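Local coordinates for protein neutral ceramidase (Pseudomonas aeruginosa, PDB 2ZWS) that hydrolyses the N-acyl linkage of ceramides to sphingosine and free fatty acid, and also runs the reverse synthesis, as a secreted zinc-dependent amidohydrolase, at residues R77-Y82 / Y86-V91; A42-I47 / V131-R136. All coordinates share one frame; numbering follows the deposited sequence.

In the fold
Interactions 1 and 2 lie about 12 Å apart, centre to centre, in the N-terminal ceramidase domain, on the same side of the chain's centre. Strand 41-49 of interaction 2 comes first, then strand 55-61; helix 68-81 and the loop into strand 91-95 make interaction 1, the return of a beta-alpha-beta crossover, and helix 120-138 completes interaction 2. Strands 41-49, 55-61 and 91-95 are neighbours in one mixed sheet. The two contacts meet directly: Glu135 forms a salt bridge with Lys81 and probably a hydrogen bond with Tyr82, while Ile134 packs on Leu78 and Tyr86. The two helices thus pack together on one sheet, and the loop after helix 68-81 bears Asp87, inferred to bind substrate.

Interaction 1 (R77-Y82 / Y86-V91); sequences RLKAKY and YDENNV
The Tyr86 ring is approached obliquely by Leu78 and Tyr82: CD2 of Leu78 lies 4.2 Å from CD1 of Tyr86, and CB of Tyr82 also meets CD1. One face of the Tyr82 ring carries CG of Lys81, 3.6 Å over the plane, off the ring centre. Their hydroxyls bond outside the contact, Tyr86 to Arg55 and Tyr82 probably to Glu135. With CG of Leu78 anti to its carbonyl carbon (chi1 -69°), the methyls divide, CD2 to the Tyr86 ring and CD1 tip to tip with CG2 of Val91 at 4.0 Å. On the solvent side the extended Lys79 chain passes CB of Asp87. In the given conformer of Glu88, one of two, NZ of Lys79 makes a 3.1 Å salt bridge to its OE2, on the syn side. The loop bends as an Asx turn, Asn89 N donating to OD1 of Asp87, while Asp87 N donates to OD1 of Asn90 in a nearly straight bond (N-H...O 169°). Apolar packing, a water donating to O of Tyr82 and O of Tyr86, and a probably impermanent charge pair thus join helix to strand in this beta-alpha-beta crossover, beside Asp87, inferred to bind substrate; its OD1 holds a glycerol, probably from the crystallisation liquor.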
loop_
_atom_site.group_PDB
_atom_site.type_symbol
_atom_site.label_atom_id
_atom_site.label_comp_id
_atom_site.label_asym_id
_atom_site.label_seq_id
_atom_site.Cartn_x
_atom_site.Cartn_y
_atom_site.Cartn_z
ATOM N N ARG A 77 2.324 18.976 -6.154
ATOM C CA ARG A 77 1.943 18.747 -7.553
ATOM C C ARG A 77 0.486 19.088 -7.795
ATOM O O ARG A 77 0.142 19.685 -8.828
ATOM C CB ARG A 77 2.175 17.288 -7.949
ATOM C CG ARG A 77 3.638 16.914 -8.087
ATOM C CD ARG A 77 4.258 17.553 -9.334
ATOM N NE ARG A 77 5.462 16.839 -9.744
ATOM C CZ ARG A 77 6.635 16.908 -9.124
ATOM N NH1 ARG A 77 6.790 17.661 -8.039
ATOM N NH2 ARG A 77 7.668 16.216 -9.590
ATOM N N LEU A 78 -0.372 18.699 -6.858
ATOM C CA LEU A 78 -1.803 19.004 -6.987
ATOM C C LEU A 78 -2.064 20.506 -6.952
ATOM O O LEU A 78 -2.912 21.022 -7.701
ATOM C CB LEU A 78 -2.635 18.279 -5.923
ATOM C CG LEU A 78 -2.707 16.755 -6.102
ATOM C CD1 LEU A 78 -3.301 16.158 -4.829
ATOM C CD2 LEU A 78 -3.465 16.350 -7.402
ATOM N N LYS A 79 -1.337 21.201 -6.087
ATOM C CA LYS A 79 -1.490 22.657 -5.943
ATOM C C LYS A 79 -0.982 23.395 -7.165
ATOM O O LYS A 79 -1.549 24.436 -7.536
ATOM C CB LYS A 79 -0.788 23.151 -4.686
ATOM C CG LYS A 79 -1.458 22.732 -3.392
ATOM C CD LYS A 79 -0.580 23.110 -2.196
ATOM C CE LYS A 79 -1.115 22.545 -0.896
ATOM N NZ LYS A 79 -0.197 22.847 0.254
ATOM N N ALA A 80 0.059 22.862 -7.796
ATOM C CA ALA A 80 0.626 23.446 -9.013
ATOM C C ALA A 80 -0.322 23.313 -10.200
ATOM O O ALA A 80 -0.453 24.243 -10.999
ATOM C CB ALA A 80 1.961 22.798 -9.344
ATOM N N LYS A 81 -0.990 22.166 -10.309
ATOM C CA LYS A 81 -1.751 21.869 -11.514
ATOM C C LYS A 81 -3.226 22.252 -11.373
ATOM O O LYS A 81 -3.882 22.623 -12.375
ATOM C CB LYS A 81 -1.569 20.412 -11.920
ATOM C CG LYS A 81 -1.871 20.143 -13.389
ATOM C CD LYS A 81 -1.213 18.875 -13.863
ATOM C CE LYS A 81 -1.784 18.456 -15.205
ATOM N NZ LYS A 81 -1.240 17.151 -15.656
ATOM N N TYR A 82 -3.729 22.202 -10.139
ATOM C CA TYR A 82 -5.156 22.424 -9.844
ATOM C C TYR A 82 -5.356 23.406 -8.694
ATOM O O TYR A 82 -5.907 23.047 -7.662
ATOM C CB TYR A 82 -5.872 21.072 -9.593
ATOM C CG TYR A 82 -5.637 20.133 -10.752
ATOM C CD1 TYR A 82 -4.741 19.064 -10.640
ATOM C CD2 TYR A 82 -6.244 20.363 -11.990
ATOM C CE1 TYR A 82 -4.482 18.231 -11.732
ATOM C CE2 TYR A 82 -5.997 19.539 -13.084
ATOM C CZ TYR A 82 -5.121 18.475 -12.948
ATOM O OH TYR A 82 -4.873 17.665 -14.033
ATOM N N TYR A 86 -7.413 21.307 -4.501
ATOM C CA TYR A 86 -6.916 20.337 -3.520
ATOM C C TYR A 86 -5.901 20.970 -2.609
ATOM O O TYR A 86 -5.111 21.803 -3.035
ATOM C CB TYR A 86 -6.250 19.149 -4.215
ATOM C CG TYR A 86 -7.168 18.388 -5.137
ATOM C CD1 TYR A 86 -6.977 18.416 -6.525
ATOM C CD2 TYR A 86 -8.227 17.649 -4.631
ATOM C CE1 TYR A 86 -7.823 17.722 -7.370
ATOM C CE2 TYR A 86 -9.084 16.948 -5.470
ATOM C CZ TYR A 86 -8.868 16.983 -6.837
ATOM O OH TYR A 86 -9.719 16.305 -7.696
ATOM N N ASP A 87 -5.922 20.541 -1.351
ATOM C CA ASP A 87 -4.815 20.798 -0.447
ATOM C C ASP A 87 -4.789 19.757 0.688
ATOM O O ASP A 87 -5.450 18.718 0.628
ATOM C CB ASP A 87 -4.846 22.240 0.083
ATOM C CG ASP A 87 -6.078 22.549 0.925
ATOM O OD1 ASP A 87 -6.752 21.622 1.435
ATOM O OD2 ASP A 87 -6.354 23.754 1.113
ATOM N N GLU A 88 -3.987 20.009 1.712
ATOM C CA GLU A 88 -3.861 19.021 2.779
ATOM C C GLU A 88 -5.188 18.706 3.455
ATOM O O GLU A 88 -5.354 17.609 4.002
ATOM C CB GLU A 88 -2.847 19.461 3.831
ATOM C CG GLU A 88 -2.974 20.905 4.297
ATOM C CD GLU A 88 -2.024 21.825 3.554
ATOM O OE1 GLU A 88 -0.931 22.135 4.091
ATOM O OE2 GLU A 88 -2.346 22.214 2.420
ATOM N N ASN A 89 -6.131 19.646 3.431
ATOM C CA ASN A 89 -7.399 19.397 4.100
ATOM C C ASN A 89 -8.297 18.388 3.393
ATOM O O ASN A 89 -9.137 17.777 4.036
ATOM C CB ASN A 89 -8.171 20.692 4.300
ATOM C CG ASN A 89 -7.403 21.687 5.132
ATOM O OD1 ASN A 89 -6.940 21.362 6.209
ATOM N ND2 ASN A 89 -7.261 22.904 4.626
ATOM N N ASN A 90 -8.155 18.218 2.083
ATOM C CA ASN A 90 -9.143 17.374 1.394
ATOM C C ASN A 90 -8.558 16.244 0.564
ATOM O O ASN A 90 -9.253 15.680 -0.293
ATOM C CB ASN A 90 -10.122 18.215 0.566
ATOM C CG ASN A 90 -9.487 18.787 -0.670
ATOM O OD1 ASN A 90 -8.264 18.932 -0.735
ATOM N ND2 ASN A 90 -10.317 19.165 -1.649
ATOM N N VAL A 91 -7.302 15.876 0.855
ATOM C CA VAL A 91 -6.661 14.775 0.132
ATOM C C VAL A 91 -6.139 13.788 1.178
ATOM O O VAL A 91 -5.312 14.183 2.032
ATOM C CB VAL A 91 -5.470 15.293 -0.762
ATOM C CG1 VAL A 91 -4.733 14.098 -1.371
ATOM C CG2 VAL A 91 -5.924 16.296 -1.846
HETATM O O HOH W 1 -4.834 21.693 -5.875
#

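Interaction 2 (A42-I47 / V131-R136); sequences ARAFVI and VRSIER
Helix-on-sheet packing joins Ser133 and Ile134 of helix 120-138 to Ala42 and Ala44 of strand 41-49, in the mixed sheet of the N-terminal ceramidase domain. The two short segments run in broadly the same direction, their axes 39° apart and 7.3 Å from each other at closest approach. Small side chains permit this close approach. Ala42 and Ala44 point toward the helix, whereas Arg43 and Phe45, alternating with them, point away, as expected of a strand with two differently packed faces. On that far side Arg43 forms salt bridges with Glu228 and Asp62, and the Phe45 ring meets that of Phe187. The strand itself is hydrogen-bonded to strands 5-13 and 55-61, so the helix rests on an inner strand of the sheet.

Ser133 is the hub of the contact. Its CB lies 3.4 Å from the carbonyl O of Ala42, and its backbone O comes within 3.5 Å of CB of Ala44. Because OG sits between the backbone N and the carbonyl carbon (chi1 74°), it can turn back to hydrogen-bond O of Ile130, three residues earlier in the helix. This buried hydroxyl therefore has a polar partner within its own helix, although its surroundings on the strand side are alanine methyls. Ile134 adds the apolar part of the contact, with CG1 4.2 Å from CB of Ala44, and also packs on Val59 of the adjoining strand. Between the two alanines, OG of Ser133 stands 3.6 Å from CB of Ala42 and the same distance from CB of Ala44.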
loop_
_atom_site.group_PDB
_atom_site.type_symbol
_atom_site.label_atom_id
_atom_site.label_comp_id
_atom_site.label_asym_id
_atom_site.label_seq_id
_atom_site.Cartn_x
_atom_site.Cartn_y
_atom_site.Cartn_z
ATOM N N ALA A 42 -2.464 3.093 -7.715
ATOM C CA ALA A 42 -3.168 4.059 -6.889
ATOM C C ALA A 42 -4.617 4.087 -7.375
ATOM O O ALA A 42 -4.873 4.204 -8.574
ATOM C CB ALA A 42 -2.563 5.443 -7.049
ATOM N N ARG A 43 -5.540 3.979 -6.435
ATOM C CA ARG A 43 -6.984 3.972 -6.747
ATOM C C ARG A 43 -7.578 5.167 -6.027
ATOM O O ARG A 43 -7.537 5.239 -4.787
ATOM C CB ARG A 43 -7.607 2.659 -6.239
ATOM C CG ARG A 43 -7.255 1.444 -7.106
ATOM C CD ARG A 43 -7.769 0.123 -6.513
ATOM N NE ARG A 43 -7.537 -1.015 -7.407
ATOM C CZ ARG A 43 -6.425 -1.751 -7.406
ATOM N NH1 ARG A 43 -5.456 -1.468 -6.541
ATOM N NH2 ARG A 43 -6.274 -2.775 -8.260
ATOM N N ALA A 44 -8.089 6.117 -6.793
ATOM C CA ALA A 44 -8.562 7.403 -6.270
ATOM C C ALA A 44 -10.062 7.501 -6.325
ATOM O O ALA A 44 -10.687 7.110 -7.344
ATOM C CB ALA A 44 -7.963 8.556 -7.068
ATOM N N PHE A 45 -10.627 8.083 -5.265
ATOM C CA PHE A 45 -12.085 8.207 -5.134
ATOM C C PHE A 45 -12.340 9.656 -4.793
ATOM O O PHE A 45 -12.055 10.103 -3.680
ATOM C CB PHE A 45 -12.607 7.311 -4.004
ATOM C CG PHE A 45 -12.338 5.855 -4.233
ATOM C CD1 PHE A 45 -11.051 5.329 -4.040
ATOM C CD2 PHE A 45 -13.353 5.009 -4.700
ATOM C CE1 PHE A 45 -10.797 3.975 -4.262
ATOM C CE2 PHE A 45 -13.098 3.638 -4.925
ATOM C CZ PHE A 45 -11.829 3.131 -4.698
ATOM N N VAL A 46 -12.836 10.386 -5.782
ATOM C CA VAL A 46 -13.205 11.785 -5.574
ATOM C C VAL A 46 -14.675 11.823 -5.226
ATOM O O VAL A 46 -15.471 11.197 -5.937
ATOM C CB VAL A 46 -12.976 12.625 -6.886
ATOM C CG1 VAL A 46 -13.452 14.039 -6.682
ATOM C CG2 VAL A 46 -11.505 12.639 -7.236
ATOM N N ILE A 47 -15.036 12.540 -4.159
ATOM C CA ILE A 47 -16.442 12.661 -3.772
ATOM C C ILE A 47 -16.793 14.124 -3.646
ATOM O O ILE A 47 -16.058 14.887 -3.036
ATOM C CB ILE A 47 -16.721 11.972 -2.410
ATOM C CG1 ILE A 47 -16.227 10.520 -2.425
ATOM C CG2 ILE A 47 -18.222 12.045 -2.056
ATOM C CD1 ILE A 47 -16.206 9.899 -1.036
ATOM N N VAL A 131 -0.761 11.188 -8.466
ATOM C CA VAL A 131 -1.356 12.364 -9.113
ATOM C C VAL A 131 -2.193 11.945 -10.347
ATOM O O VAL A 131 -3.315 12.405 -10.521
ATOM C CB VAL A 131 -0.262 13.399 -9.478
ATOM C CG1 VAL A 131 -0.858 14.559 -10.336
ATOM C CG2 VAL A 131 0.407 13.939 -8.220
ATOM N N ARG A 132 -1.689 11.027 -11.161
ATOM C CA ARG A 132 -2.424 10.592 -12.362
ATOM C C ARG A 132 -3.744 9.928 -11.963
ATOM O O ARG A 132 -4.755 10.093 -12.613
ATOM C CB ARG A 132 -1.558 9.617 -13.142
ATOM C CG ARG A 132 -2.069 9.290 -14.544
ATOM C CD ARG A 132 -1.121 8.270 -15.288
ATOM N NE ARG A 132 0.290 8.498 -14.960
ATOM C CZ ARG A 132 1.084 7.664 -14.275
ATOM N NH1 ARG A 132 0.672 6.433 -13.880
ATOM N NH2 ARG A 132 2.325 8.067 -14.009
ATOM N N SER A 133 -3.759 9.201 -10.843
ATOM C CA SER A 133 -5.022 8.526 -10.424
ATOM C C SER A 133 -6.105 9.564 -10.080
ATOM O O SER A 133 -7.296 9.376 -10.398
ATOM C CB SER A 133 -4.778 7.532 -9.274
ATOM O OG SER A 133 -4.560 8.203 -8.060
ATOM N N ILE A 134 -5.691 10.680 -9.471
ATOM C CA ILE A 134 -6.620 11.748 -9.096
ATOM C C ILE A 134 -7.099 12.473 -10.329
ATOM O O ILE A 134 -8.288 12.755 -10.452
ATOM C CB ILE A 134 -5.957 12.712 -8.082
ATOM C CG1 ILE A 134 -5.657 11.998 -6.743
ATOM C CG2 ILE A 134 -6.847 13.939 -7.756
ATOM C CD1 ILE A 134 -4.675 12.776 -5.784
ATOM N N GLU A 135 -6.188 12.726 -11.261
ATOM C CA GLU A 135 -6.545 13.346 -12.540
ATOM C C GLU A 135 -7.578 12.507 -13.281
ATOM O O GLU A 135 -8.554 13.045 -13.851
ATOM C CB GLU A 135 -5.290 13.505 -13.379
ATOM C CG GLU A 135 -4.377 14.548 -12.819
ATOM C CD GLU A 135 -3.120 14.717 -13.661
ATOM O OE1 GLU A 135 -2.666 13.736 -14.293
ATOM O OE2 GLU A 135 -2.581 15.834 -13.673
ATOM N N ARG A 136 -7.371 11.188 -13.285
ATOM C CA ARG A 136 -8.305 10.295 -13.944
ATOM C C ARG A 136 -9.649 10.282 -13.239
ATOM O O ARG A 136 -10.687 10.327 -13.891
ATOM C CB ARG A 136 -7.751 8.880 -14.077
ATOM C CG ARG A 136 -6.565 8.850 -15.001
ATOM C CD ARG A 136 -5.863 7.507 -15.014
ATOM N NE ARG A 136 -4.966 7.419 -16.173
ATOM C CZ ARG A 136 -4.207 6.360 -16.455
ATOM N NH1 ARG A 136 -4.200 5.303 -15.650
ATOM N NH2 ARG A 136 -3.434 6.366 -17.542
#